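Peptidoglycan synthetase penicillin-binding protein 3 (Bifidobacterium adolescentis, PDB 4YE5) probably acts as a membrane-anchored transpeptidase that binds penicillin and cross-links peptidoglycan. Local coordinates at residues Y481-K486 and Y506-P511; Q410-I415 and R516-V521; N473-V478 and A535-A540; M461-E466 and S556-A561. All blocks are in the same frame, centred on the assembly; numbering follows the deposited sequence.

Interaction 1 (Y481-K486 and Y506-P511); sequences YRMAAK and YSTIIP
Met483, a selenomethionine, lays its CG and SE against the methyl of Thr508, with CG 3.6 Å from Thr508 CG2, while the same CG lies beside Ile510 CD1, the two chains pointing the same way. Thr508 can offer that methyl because a chi1 of -58° puts OG1 beside the backbone N and leaves CG2 anti to it; its OG1 is hydrogen-bonded to Thr539 OG1 of helix 535-549. On this face of the sheet Ala485 CB comes 3.5 Å from Tyr506 CE1, reaching the ring obliquely, and Lys486 O sits above one ring face, displaced toward the rim. The strands 484-492 and 501-510 form an antiparallel hairpin at one margin of the five-stranded sheet of the transpeptidase domain, and their short segments run at 172° to each other. Two hydrogen-bonded pairs fix the register. Ala484 and Ile509 exchange bonds, the shorter being Ile509 N to Ala484 O at 2.7 Å; Lys486 and Ser507 do likewise, with Ser507 N 3.1 Å from Lys486 O. Between them Ala485 and Thr508 form a non-hydrogen-bonded pair whose CA atoms are 4.2 Å apart. On the other face, Ala484 CB packs against Ile509 CB, and Leu462 of helix 455-470 touches both. Lys486 also belongs to that face; its NZ bonds to Ser287 OG, consistent with the SxxK serine and the K(S/T)G lysine of penicillin-binding proteins. Beyond the paired strands, Pro511, preceded by a cis peptide, brings CB to the edge of the Tyr481 ring, and Pro511 CA makes a CA-H...O contact of 3.3 Å with Arg482 O.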
loop_
_atom_site.group_PDB
_atom_site.type_symbol
_atom_site.label_atom_id
_atom_site.label_comp_id
_atom_site.label_asym_id
_atom_site.label_seq_id
_atom_site.Cartn_x
_atom_site.Cartn_y
_atom_site.Cartn_z
ATOM N N TYR A 481 25.281 8.931 13.235
ATOM C CA TYR A 481 23.938 8.834 13.812
ATOM C C TYR A 481 23.788 7.720 14.829
ATOM O O TYR A 481 24.236 6.591 14.608
ATOM C CB TYR A 481 22.892 8.669 12.696
ATOM C CG TYR A 481 22.903 9.836 11.714
ATOM C CD1 TYR A 481 23.760 9.842 10.617
ATOM C CD2 TYR A 481 22.074 10.931 11.901
ATOM C CE1 TYR A 481 23.787 10.909 9.729
ATOM C CE2 TYR A 481 22.096 12.005 11.009
ATOM C CZ TYR A 481 22.953 11.987 9.933
ATOM O OH TYR A 481 22.969 13.051 9.044
ATOM N N ARG A 482 23.127 8.034 15.934
ATOM C CA ARG A 482 22.795 7.021 16.937
ATOM C C ARG A 482 21.555 6.251 16.504
ATOM O O ARG A 482 20.632 6.853 15.966
ATOM C CB ARG A 482 22.569 7.701 18.289
ATOM C CG ARG A 482 23.853 8.305 18.856
ATOM C CD ARG A 482 23.598 9.292 19.988
ATOM N NE ARG A 482 22.741 8.760 21.043
ATOM C CZ ARG A 482 22.254 9.504 22.036
ATOM N NH1 ARG A 482 22.558 10.799 22.115
ATOM N NH2 ARG A 482 21.476 8.958 22.957
HETATM N N MSE A 483 21.542 4.930 16.729
HETATM C CA MSE A 483 20.391 4.086 16.396
HETATM C C MSE A 483 19.884 3.361 17.626
HETATM O O MSE A 483 20.661 3.002 18.507
HETATM C CB MSE A 483 20.766 3.008 15.354
HETATM C CG MSE A 483 20.945 3.542 13.919
HETATM SE SE MSE A 483 21.397 2.129 12.633
HETATM C CE MSE A 483 23.218 1.905 13.115
ATOM N N ALA A 484 18.578 3.127 17.669
ATOM C CA ALA A 484 17.990 2.272 18.688
ATOM C C ALA A 484 17.348 1.149 17.897
ATOM O O ALA A 484 16.499 1.405 17.038
ATOM C CB ALA A 484 16.941 3.010 19.483
ATOM N N ALA A 485 17.744 -0.086 18.173
ATOM C CA ALA A 485 17.285 -1.175 17.315
ATOM C C ALA A 485 17.213 -2.494 18.038
ATOM O O ALA A 485 17.838 -2.665 19.074
ATOM C CB ALA A 485 18.232 -1.303 16.111
ATOM N N LYS A 486 16.488 -3.444 17.458
ATOM C CA LYS A 486 16.512 -4.821 17.933
ATOM C C LYS A 486 16.574 -5.773 16.756
ATOM O O LYS A 486 15.974 -5.506 15.719
ATOM C CB LYS A 486 15.260 -5.152 18.776
ATOM C CG LYS A 486 15.478 -5.065 20.293
ATOM C CD LYS A 486 16.526 -6.043 20.847
ATOM C CE LYS A 486 15.972 -7.455 20.902
ATOM N NZ LYS A 486 17.025 -8.503 21.027
ATOM N N TYR A 506 14.921 -7.078 11.688
ATOM C CA TYR A 506 15.696 -6.027 12.319
ATOM C C TYR A 506 14.887 -4.766 12.170
ATOM O O TYR A 506 14.397 -4.480 11.088
ATOM C CB TYR A 506 17.057 -5.877 11.605
ATOM C CG TYR A 506 18.159 -5.231 12.452
ATOM C CD1 TYR A 506 18.261 -3.836 12.573
ATOM C CD2 TYR A 506 19.117 -6.015 13.101
ATOM C CE1 TYR A 506 19.308 -3.241 13.353
ATOM C CE2 TYR A 506 20.149 -5.429 13.875
ATOM C CZ TYR A 506 20.237 -4.048 13.990
ATOM O OH TYR A 506 21.266 -3.480 14.760
ATOM N N SER A 507 14.725 -4.027 13.259
ATOM C CA SER A 507 13.954 -2.812 13.216
ATOM C C SER A 507 14.729 -1.726 13.953
ATOM O O SER A 507 15.167 -1.914 15.092
ATOM C CB SER A 507 12.566 -3.037 13.816
ATOM O OG SER A 507 11.761 -1.882 13.648
ATOM N N THR A 508 14.889 -0.592 13.279
ATOM C CA THR A 508 15.736 0.478 13.748
ATOM C C THR A 508 14.974 1.800 13.862
ATOM O O THR A 508 14.204 2.168 12.963
ATOM C CB THR A 508 16.884 0.725 12.746
ATOM O OG1 THR A 508 17.634 -0.487 12.582
ATOM C CG2 THR A 508 17.808 1.818 13.294
ATOM N N ILE A 509 15.211 2.509 14.957
ATOM C CA ILE A 509 14.695 3.865 15.149
ATOM C C ILE A 509 15.879 4.789 14.943
ATOM O O ILE A 509 16.925 4.587 15.546
ATOM C CB ILE A 509 14.188 4.063 16.595
ATOM C CG1 ILE A 509 12.996 3.137 16.864
ATOM C CG2 ILE A 509 13.837 5.523 16.829
ATOM C CD1 ILE A 509 12.693 2.909 18.377
ATOM N N ILE A 510 15.733 5.792 14.085
ATOM C CA ILE A 510 16.877 6.631 13.760
ATOM C C ILE A 510 16.453 8.096 13.493
ATOM O O ILE A 510 15.386 8.339 12.935
ATOM C CB ILE A 510 17.640 6.019 12.545
ATOM C CG1 ILE A 510 18.987 6.720 12.330
ATOM C CG2 ILE A 510 16.786 6.082 11.260
ATOM C CD1 ILE A 510 19.781 6.156 11.163
ATOM N N PRO A 511 17.235 9.083 13.985
ATOM C CA PRO A 511 18.312 8.910 14.978
ATOM C C PRO A 511 17.730 8.702 16.370
ATOM O O PRO A 511 16.664 9.258 16.663
ATOM C CB PRO A 511 19.095 10.222 14.911
ATOM C CG PRO A 511 18.154 11.247 14.257
ATOM C CD PRO A 511 17.118 10.468 13.482
#

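Interaction 2 (Q410-I415 and R516-V521); sequences QLTNAI and RFVITV
Thr412 and Thr520 meet through their hydroxyls, OG1 to OG1 at 2.7 Å, where helix 408-419 packs on strand 517-524 of the central sheet, the helix-on-sheet packing of the transpeptidase fold shared with serine beta-lactamases. The short axes pass 8.7 Å apart at 144°, so the helix runs roughly against the strand. Both threonines adopt the same rotamer (chi1 -66° for Thr412 and -58° for Thr520), with OG1 beside the backbone N and the methyl anti to it, and the two side chains run antiparallel alongside each other. The buried hydroxyls have further partners, Val408 O for Thr412 and Ser507 OG for Thr520, so a short polar chain runs from the helix backbone to the neighbouring strand. Apolar groups fill in beside it. Thr412 CG2 touches Val518 CG1 at 3.9 Å, and Leu411 CD2 reaches Thr520 CG2 at 4.2 Å. Val518 presents CG1 because that branch is anti to its backbone N. Ile415 answers with its CG2 branch, while its longer arm leads away from the strand; crossing Val518 at about a right angle, Ile415 CG2 lies 3.9 Å from Val518 CG1, the same methyl that Thr412 touches.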
loop_
_atom_site.group_PDB
_atom_site.type_symbol
_atom_site.label_atom_id
_atom_site.label_comp_id
_atom_site.label_asym_id
_atom_site.label_seq_id
_atom_site.Cartn_x
_atom_site.Cartn_y
_atom_site.Cartn_z
ATOM N N GLN A 410 2.655 -4.172 11.276
ATOM C CA GLN A 410 2.348 -4.282 12.701
ATOM C C GLN A 410 3.624 -4.212 13.550
ATOM O O GLN A 410 3.665 -3.540 14.580
ATOM C CB GLN A 410 1.653 -5.610 12.978
ATOM C CG GLN A 410 0.234 -5.685 12.430
ATOM C CD GLN A 410 -0.337 -7.074 12.595
ATOM O OE1 GLN A 410 0.381 -8.058 12.408
ATOM N NE2 GLN A 410 -1.622 -7.168 12.963
ATOM N N LEU A 411 4.666 -4.908 13.116
ATOM C CA LEU A 411 5.924 -4.894 13.856
ATOM C C LEU A 411 6.490 -3.468 13.894
ATOM O O LEU A 411 6.949 -2.982 14.922
ATOM C CB LEU A 411 6.928 -5.833 13.179
ATOM C CG LEU A 411 8.263 -5.978 13.909
ATOM C CD1 LEU A 411 7.999 -6.384 15.332
ATOM C CD2 LEU A 411 9.140 -7.009 13.196
ATOM N N THR A 412 6.418 -2.796 12.754
ATOM C CA THR A 412 6.986 -1.481 12.599
ATOM C C THR A 412 6.193 -0.472 13.436
ATOM O O THR A 412 6.778 0.387 14.081
ATOM C CB THR A 412 7.013 -1.077 11.117
ATOM O OG1 THR A 412 7.924 -1.939 10.420
ATOM C CG2 THR A 412 7.485 0.361 10.943
ATOM N N ASN A 413 4.866 -0.587 13.432
ATOM C CA ASN A 413 4.048 0.283 14.259
ATOM C C ASN A 413 4.293 0.070 15.761
ATOM O O ASN A 413 4.297 1.028 16.529
ATOM C CB ASN A 413 2.550 0.136 13.956
ATOM C CG ASN A 413 1.795 1.448 14.143
ATOM O OD1 ASN A 413 2.376 2.531 13.994
ATOM N ND2 ASN A 413 0.501 1.364 14.466
ATOM N N ALA A 414 4.494 -1.176 16.171
ATOM C CA ALA A 414 4.767 -1.473 17.588
ATOM C C ALA A 414 6.084 -0.830 18.023
ATOM O O ALA A 414 6.181 -0.215 19.082
ATOM C CB ALA A 414 4.812 -2.995 17.819
ATOM N N ILE A 415 7.113 -0.972 17.199
ATOM C CA ILE A 415 8.381 -0.306 17.479
ATOM C C ILE A 415 8.259 1.225 17.469
ATOM O O ILE A 415 8.914 1.918 18.261
ATOM C CB ILE A 415 9.464 -0.774 16.492
ATOM C CG1 ILE A 415 9.771 -2.260 16.749
ATOM C CG2 ILE A 415 10.730 0.093 16.602
ATOM C CD1 ILE A 415 10.315 -2.544 18.168
ATOM N N ARG A 516 13.248 10.008 13.964
ATOM C CA ARG A 516 12.608 10.527 12.766
ATOM C C ARG A 516 11.944 9.405 11.972
ATOM O O ARG A 516 10.817 9.550 11.492
ATOM C CB ARG A 516 13.668 11.214 11.912
ATOM C CG ARG A 516 13.172 11.702 10.580
ATOM C CD ARG A 516 12.486 13.036 10.687
ATOM N NE ARG A 516 12.265 13.611 9.364
ATOM C CZ ARG A 516 12.963 14.617 8.856
ATOM N NH1 ARG A 516 13.934 15.192 9.564
ATOM N NH2 ARG A 516 12.669 15.066 7.645
ATOM N N PHE A 517 12.646 8.283 11.829
ATOM C CA PHE A 517 12.115 7.143 11.087
ATOM C C PHE A 517 12.206 5.854 11.854
ATOM O O PHE A 517 13.089 5.673 12.687
ATOM C CB PHE A 517 12.883 6.936 9.773
ATOM C CG PHE A 517 12.883 8.140 8.875
ATOM C CD1 PHE A 517 11.723 8.529 8.199
ATOM C CD2 PHE A 517 14.033 8.878 8.699
ATOM C CE1 PHE A 517 11.722 9.671 7.362
ATOM C CE2 PHE A 517 14.050 10.022 7.873
ATOM C CZ PHE A 517 12.894 10.416 7.207
ATOM N N VAL A 518 11.312 4.933 11.512
ATOM C CA VAL A 518 11.513 3.533 11.828
ATOM C C VAL A 518 11.651 2.768 10.522
ATOM O O VAL A 518 10.902 2.995 9.553
ATOM C CB VAL A 518 10.341 2.948 12.635
ATOM C CG1 VAL A 518 10.598 1.453 12.940
ATOM C CG2 VAL A 518 10.173 3.748 13.930
ATOM N N ILE A 519 12.629 1.884 10.499
ATOM C CA ILE A 519 12.979 1.143 9.304
ATOM C C ILE A 519 13.031 -0.292 9.725
ATOM O O ILE A 519 13.799 -0.656 10.614
ATOM C CB ILE A 519 14.404 1.496 8.833
ATOM C CG1 ILE A 519 14.539 3.007 8.555
ATOM C CG2 ILE A 519 14.759 0.706 7.561
ATOM C CD1 ILE A 519 16.011 3.452 8.563
ATOM N N THR A 520 12.231 -1.121 9.082
ATOM C CA THR A 520 12.241 -2.527 9.425
ATOM C C THR A 520 12.563 -3.348 8.188
ATOM O O THR A 520 12.043 -3.075 7.110
ATOM C CB THR A 520 10.874 -2.956 9.981
ATOM O OG1 THR A 520 10.559 -2.166 11.137
ATOM C CG2 THR A 520 10.897 -4.437 10.377
ATOM N N VAL A 521 13.416 -4.352 8.345
ATOM C CA VAL A 521 13.781 -5.243 7.247
ATOM C C VAL A 521 13.594 -6.696 7.690
ATOM O O VAL A 521 13.936 -7.050 8.819
ATOM C CB VAL A 521 15.240 -5.012 6.793
ATOM C CG1 VAL A 521 15.707 -6.134 5.805
ATOM C CG2 VAL A 521 15.371 -3.651 6.113
#

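Interaction 3 (N473-V478 and A535-A540); sequences NTFVKV and AGPVTA
Gly536 O, in the first turn of helix 535-549, lies 3.5 Å from Val476 CG1, the branch that stands anti to its own backbone N (chi1 -175°). That carbonyl already accepts from Ala540 N and from Thr539 OG1, the latter at 2.9 Å in the carbonyl plane and on a lone pair, so the methyl meets an oxygen satisfied within the helix. Gly536 carries no side chain, and Val476 CG2 packs close to the helix backbone, 3.9 Å from Pro537 N. Pro537 itself comes next and takes contacts from two residues. Its CG meets the edge of the Phe475 ring, 3.8 Å from CD2, the two side chains set at a slant, while its CD lies 3.9 Å from Val476 CG2. Phe475 also meets Phe530, the ring planes about 15° apart. Ala540 then closes the contact: its CB is 3.6 Å from Lys477 O and 3.9 Å from Val478 CG2, and that same Val478 methyl approaches Ala540 O at 3.4 Å. This is where the loop between helix 455-470 and strand 484-492 lies along the start of the helix that backs the transpeptidase sheet. With no hydrogen bond between the two segments, the loop is held here by shape and apolar burial; across the contact, the carbonyl oxygens meet methyl groups and not donors.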
loop_
_atom_site.group_PDB
_atom_site.type_symbol
_atom_site.label_atom_id
_atom_site.label_comp_id
_atom_site.label_asym_id
_atom_site.label_seq_id
_atom_site.Cartn_x
_atom_site.Cartn_y
_atom_site.Cartn_z
ATOM N N ASN A 473 27.458 -2.833 16.620
ATOM C CA ASN A 473 28.018 -1.698 15.904
ATOM C C ASN A 473 29.344 -1.985 15.204
ATOM O O ASN A 473 29.882 -1.106 14.539
ATOM C CB ASN A 473 28.086 -0.415 16.773
ATOM C CG ASN A 473 29.109 -0.501 17.883
ATOM O OD1 ASN A 473 29.815 -1.488 18.014
ATOM N ND2 ASN A 473 29.196 0.559 18.698
ATOM N N THR A 474 29.871 -3.204 15.347
ATOM C CA THR A 474 31.051 -3.593 14.570
ATOM C C THR A 474 30.691 -3.803 13.092
ATOM O O THR A 474 31.569 -3.748 12.227
ATOM C CB THR A 474 31.738 -4.873 15.119
ATOM O OG1 THR A 474 30.749 -5.889 15.299
ATOM C CG2 THR A 474 32.424 -4.598 16.472
ATOM N N PHE A 475 29.411 -4.052 12.797
ATOM C CA PHE A 475 28.981 -4.279 11.411
ATOM C C PHE A 475 27.669 -3.574 11.016
ATOM O O PHE A 475 27.248 -3.636 9.852
ATOM C CB PHE A 475 28.927 -5.785 11.071
ATOM C CG PHE A 475 27.855 -6.540 11.806
ATOM C CD1 PHE A 475 28.034 -6.921 13.139
ATOM C CD2 PHE A 475 26.673 -6.871 11.173
ATOM C CE1 PHE A 475 27.036 -7.611 13.811
ATOM C CE2 PHE A 475 25.674 -7.559 11.839
ATOM C CZ PHE A 475 25.843 -7.920 13.153
ATOM N N VAL A 476 27.018 -2.909 11.972
ATOM C CA VAL A 476 25.785 -2.161 11.656
ATOM C C VAL A 476 25.995 -0.710 12.108
ATOM O O VAL A 476 26.047 -0.427 13.303
ATOM C CB VAL A 476 24.526 -2.757 12.335
ATOM C CG1 VAL A 476 23.242 -2.009 11.867
ATOM C CG2 VAL A 476 24.398 -4.255 12.060
ATOM N N LYS A 477 26.140 0.199 11.151
ATOM C CA LYS A 477 26.563 1.565 11.444
ATOM C C LYS A 477 25.926 2.516 10.454
ATOM O O LYS A 477 25.849 2.202 9.279
ATOM C CB LYS A 477 28.083 1.733 11.257
ATOM C CG LYS A 477 28.997 1.226 12.364
ATOM C CD LYS A 477 30.432 1.738 12.117
ATOM C CE LYS A 477 31.520 0.955 12.910
ATOM N NZ LYS A 477 31.654 -0.505 12.484
ATOM N N VAL A 478 25.511 3.692 10.922
ATOM C CA VAL A 478 25.219 4.797 10.026
ATOM C C VAL A 478 26.041 5.956 10.563
ATOM O O VAL A 478 25.720 6.515 11.618
ATOM C CB VAL A 478 23.718 5.183 9.974
ATOM C CG1 VAL A 478 23.524 6.400 9.043
ATOM C CG2 VAL A 478 22.874 4.034 9.461
ATOM N N ALA A 535 19.789 -8.818 8.251
ATOM C CA ALA A 535 18.830 -7.713 8.127
ATOM C C ALA A 535 19.347 -6.396 8.729
ATOM O O ALA A 535 18.956 -5.325 8.285
ATOM C CB ALA A 535 17.453 -8.083 8.704
ATOM N N GLY A 536 20.239 -6.479 9.714
ATOM C CA GLY A 536 20.826 -5.282 10.321
ATOM C C GLY A 536 21.519 -4.304 9.369
ATOM O O GLY A 536 21.122 -3.152 9.271
ATOM N N PRO A 537 22.574 -4.752 8.670
ATOM C CA PRO A 537 23.281 -3.858 7.732
ATOM C C PRO A 537 22.337 -3.343 6.639
ATOM O O PRO A 537 22.512 -2.242 6.151
ATOM C CB PRO A 537 24.335 -4.779 7.109
ATOM C CG PRO A 537 24.610 -5.825 8.217
ATOM C CD PRO A 537 23.237 -6.061 8.810
ATOM N N VAL A 538 21.343 -4.142 6.268
ATOM C CA VAL A 538 20.363 -3.705 5.270
ATOM C C VAL A 538 19.550 -2.516 5.800
ATOM O O VAL A 538 19.347 -1.561 5.073
ATOM C CB VAL A 538 19.468 -4.881 4.776
ATOM C CG1 VAL A 538 18.484 -4.423 3.647
ATOM C CG2 VAL A 538 20.362 -6.032 4.276
ATOM N N THR A 539 19.131 -2.527 7.071
ATOM C CA THR A 539 18.379 -1.370 7.568
ATOM C C THR A 539 19.280 -0.149 7.585
ATOM O O THR A 539 18.829 0.961 7.352
ATOM C CB THR A 539 17.800 -1.564 8.992
ATOM O OG1 THR A 539 18.854 -1.464 9.966
ATOM C CG2 THR A 539 17.091 -2.910 9.107
ATOM N N ALA A 540 20.560 -0.369 7.887
ATOM C CA ALA A 540 21.533 0.718 7.942
ATOM C C ALA A 540 21.844 1.363 6.579
ATOM O O ALA A 540 22.118 2.566 6.499
ATOM C CB ALA A 540 22.837 0.247 8.644
#

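Interaction 4 (M461-E466 and S556-A561); sequences MLNAME and SPRTDA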
loop_
_atom_site.group_PDB
_atom_site.type_symbol
_atom_site.label_atom_id
_atom_site.label_comp_id
_atom_site.label_asym_id
_atom_site.label_seq_id
_atom_site.Cartn_x
_atom_site.Cartn_y
_atom_site.Cartn_z
HETATM N N MSE A 461 13.058 2.318 27.378
HETATM C CA MSE A 461 13.135 1.258 26.371
HETATM C C MSE A 461 13.951 1.711 25.144
HETATM O O MSE A 461 14.683 0.939 24.550
HETATM C CB MSE A 461 11.730 0.826 25.937
HETATM C CG MSE A 461 10.947 0.054 26.991
HETATM SE SE MSE A 461 11.921 -1.508 27.580
HETATM C CE MSE A 461 12.097 -2.434 25.892
ATOM N N LEU A 462 13.818 2.974 24.768
ATOM C CA LEU A 462 14.607 3.524 23.671
ATOM C C LEU A 462 16.097 3.468 24.031
ATOM O O LEU A 462 16.951 3.109 23.207
ATOM C CB LEU A 462 14.184 4.982 23.432
ATOM C CG LEU A 462 14.692 5.712 22.196
ATOM C CD1 LEU A 462 14.212 5.025 20.933
ATOM C CD2 LEU A 462 14.196 7.155 22.216
ATOM N N ASN A 463 16.394 3.840 25.273
ATOM C CA ASN A 463 17.739 3.760 25.827
ATOM C C ASN A 463 18.277 2.307 25.783
ATOM O O ASN A 463 19.406 2.062 25.367
ATOM C CB ASN A 463 17.710 4.312 27.258
ATOM C CG ASN A 463 19.098 4.461 27.876
ATOM O OD1 ASN A 463 19.915 3.542 27.843
ATOM N ND2 ASN A 463 19.356 5.625 28.463
ATOM N N ALA A 464 17.460 1.343 26.192
ATOM C CA ALA A 464 17.875 -0.070 26.144
ATOM C C ALA A 464 18.030 -0.558 24.700
ATOM O O ALA A 464 18.919 -1.372 24.403
ATOM C CB ALA A 464 16.883 -0.954 26.914
HETATM N N MSE A 465 17.176 -0.065 23.799
HETATM C CA MSE A 465 17.301 -0.390 22.374
HETATM C C MSE A 465 18.551 0.220 21.735
HETATM O O MSE A 465 19.141 -0.354 20.817
HETATM C CB MSE A 465 16.049 0.004 21.567
HETATM C CG MSE A 465 14.809 -0.813 21.912
HETATM SE SE MSE A 465 13.316 -0.316 20.778
HETATM C CE MSE A 465 14.047 -0.958 19.058
ATOM N N GLU A 466 18.957 1.383 22.221
ATOM C CA GLU A 466 20.193 1.965 21.750
ATOM C C GLU A 466 21.386 1.109 22.212
ATOM O O GLU A 466 22.336 0.892 21.448
ATOM C CB GLU A 466 20.332 3.439 22.187
ATOM C CG GLU A 466 21.707 4.008 21.867
ATOM C CD GLU A 466 21.742 5.531 21.760
ATOM O OE1 GLU A 466 20.762 6.197 22.158
ATOM O OE2 GLU A 466 22.765 6.054 21.270
ATOM N N SER A 556 23.924 13.972 18.689
ATOM C CA SER A 556 24.779 14.412 19.783
ATOM C C SER A 556 25.346 13.200 20.527
ATOM O O SER A 556 24.797 12.101 20.439
ATOM C CB SER A 556 23.978 15.294 20.749
ATOM O OG SER A 556 23.577 16.504 20.122
ATOM N N PRO A 557 26.459 13.390 21.255
ATOM C CA PRO A 557 27.041 12.267 21.998
ATOM C C PRO A 557 26.052 11.651 22.992
ATOM O O PRO A 557 25.265 12.361 23.623
ATOM C CB PRO A 557 28.210 12.921 22.753
ATOM C CG PRO A 557 28.614 14.083 21.888
ATOM C CD PRO A 557 27.311 14.595 21.313
ATOM N N ARG A 558 26.079 10.328 23.104
ATOM C CA ARG A 558 25.287 9.616 24.104
ATOM C C ARG A 558 25.873 9.808 25.516
ATOM O O ARG A 558 27.032 9.483 25.755
ATOM C CB ARG A 558 25.232 8.123 23.748
ATOM C CG ARG A 558 24.233 7.329 24.583
ATOM C CD ARG A 558 24.245 5.827 24.243
ATOM N NE ARG A 558 23.143 5.160 24.928
ATOM C CZ ARG A 558 23.069 3.858 25.170
ATOM N NH1 ARG A 558 24.038 3.041 24.772
ATOM N NH2 ARG A 558 22.014 3.376 25.818
ATOM N N THR A 559 25.077 10.323 26.453
ATOM C CA THR A 559 25.588 10.569 27.801
ATOM C C THR A 559 24.800 9.893 28.911
ATOM O O THR A 559 25.139 10.039 30.076
ATOM C CB THR A 559 25.626 12.080 28.144
ATOM O OG1 THR A 559 24.299 12.622 28.079
ATOM C CG2 THR A 559 26.561 12.844 27.195
ATOM N N ASP A 560 23.736 9.180 28.576
ATOM C CA ASP A 560 22.862 8.666 29.629
ATOM C C ASP A 560 22.582 7.160 29.542
ATOM O O ASP A 560 21.502 6.711 29.929
ATOM C CB ASP A 560 21.541 9.448 29.641
ATOM C CG ASP A 560 20.747 9.296 28.337
ATOM O OD1 ASP A 560 21.283 8.745 27.342
ATOM O OD2 ASP A 560 19.580 9.753 28.309
ATOM N N ALA A 561 23.545 6.385 29.051
ATOM C CA ALA A 561 23.304 4.960 28.818
ATOM C C ALA A 561 22.890 4.255 30.104
ATOM O O ALA A 561 23.518 4.430 31.130
ATOM C CB ALA A 561 24.551 4.287 28.225
HETATM O O HOH W 1 17.176 7.815 28.286
#
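Asn463 is held to the 556-561 loop through both ends of its amide. Its ND2 donates to Asp560 O at 2.8 Å with an N-H...O angle of 156°; the acceptor lies in the amide plane, but the donor stands well above the plane of the Asp560 carbonyl. The same ND2 gives a second hydrogen to a water, which in turn donates to Asp560 OD2 at 3.1 Å. At the other end, OD1 lies at the guanidinium edge, near its plane, and receives a weak, bent bond from Arg558 NH2 at 2.9 Å and a further one from Ile562 N. The amide reaches over to the loop because CG is anti to the backbone N (chi1 -172°). The stronger partner of Arg558 NH2 is Ser467 OG. Glu466 engages the same arginine differently. Its carboxylate and the guanidinium are stacked, their planes 6° apart, and the salt bridge is long, Glu466 OE2 to Arg558 NE at 3.8 Å, with the oxygen well out of the guanidinium plane, so that charge attraction acts without a directed N-H. A closer ion pair ties OE2 to Arg482 NE, so one carboxylate probably balances two arginines. Packing completes the grip: the extended Arg558 chain runs counter to Glu466, and Glu466 OE2 lies 3.3 Å from Arg558 CD. Sandwiched between Glu466 CG over one face and Ala561 CB over the opposite one, the guanidinium fastens the tail that follows helix 535-549 to the surface of helix 455-470 of the transpeptidase domain.

Interactions 1 and 2 are buried and share the central sheet, in which strands 501-510 and 517-524 are neighbours. Interaction 3 is partly buried and lies about 9 Å, centre to centre, from interaction 1; its helix 535-549 packs against the strands of both interactions 1 and 2. Interaction 4 is at the surface, yet its helix 455-470 joins the edge strand of interaction 1 through a backbone bond, Ala485 N to Met465 O. Chemistry follows position: backbone bonds in interaction 1, one hydroxyl pair amid methyls in interaction 2, apolar contacts in interaction 3, and charge, amide and water in interaction 4.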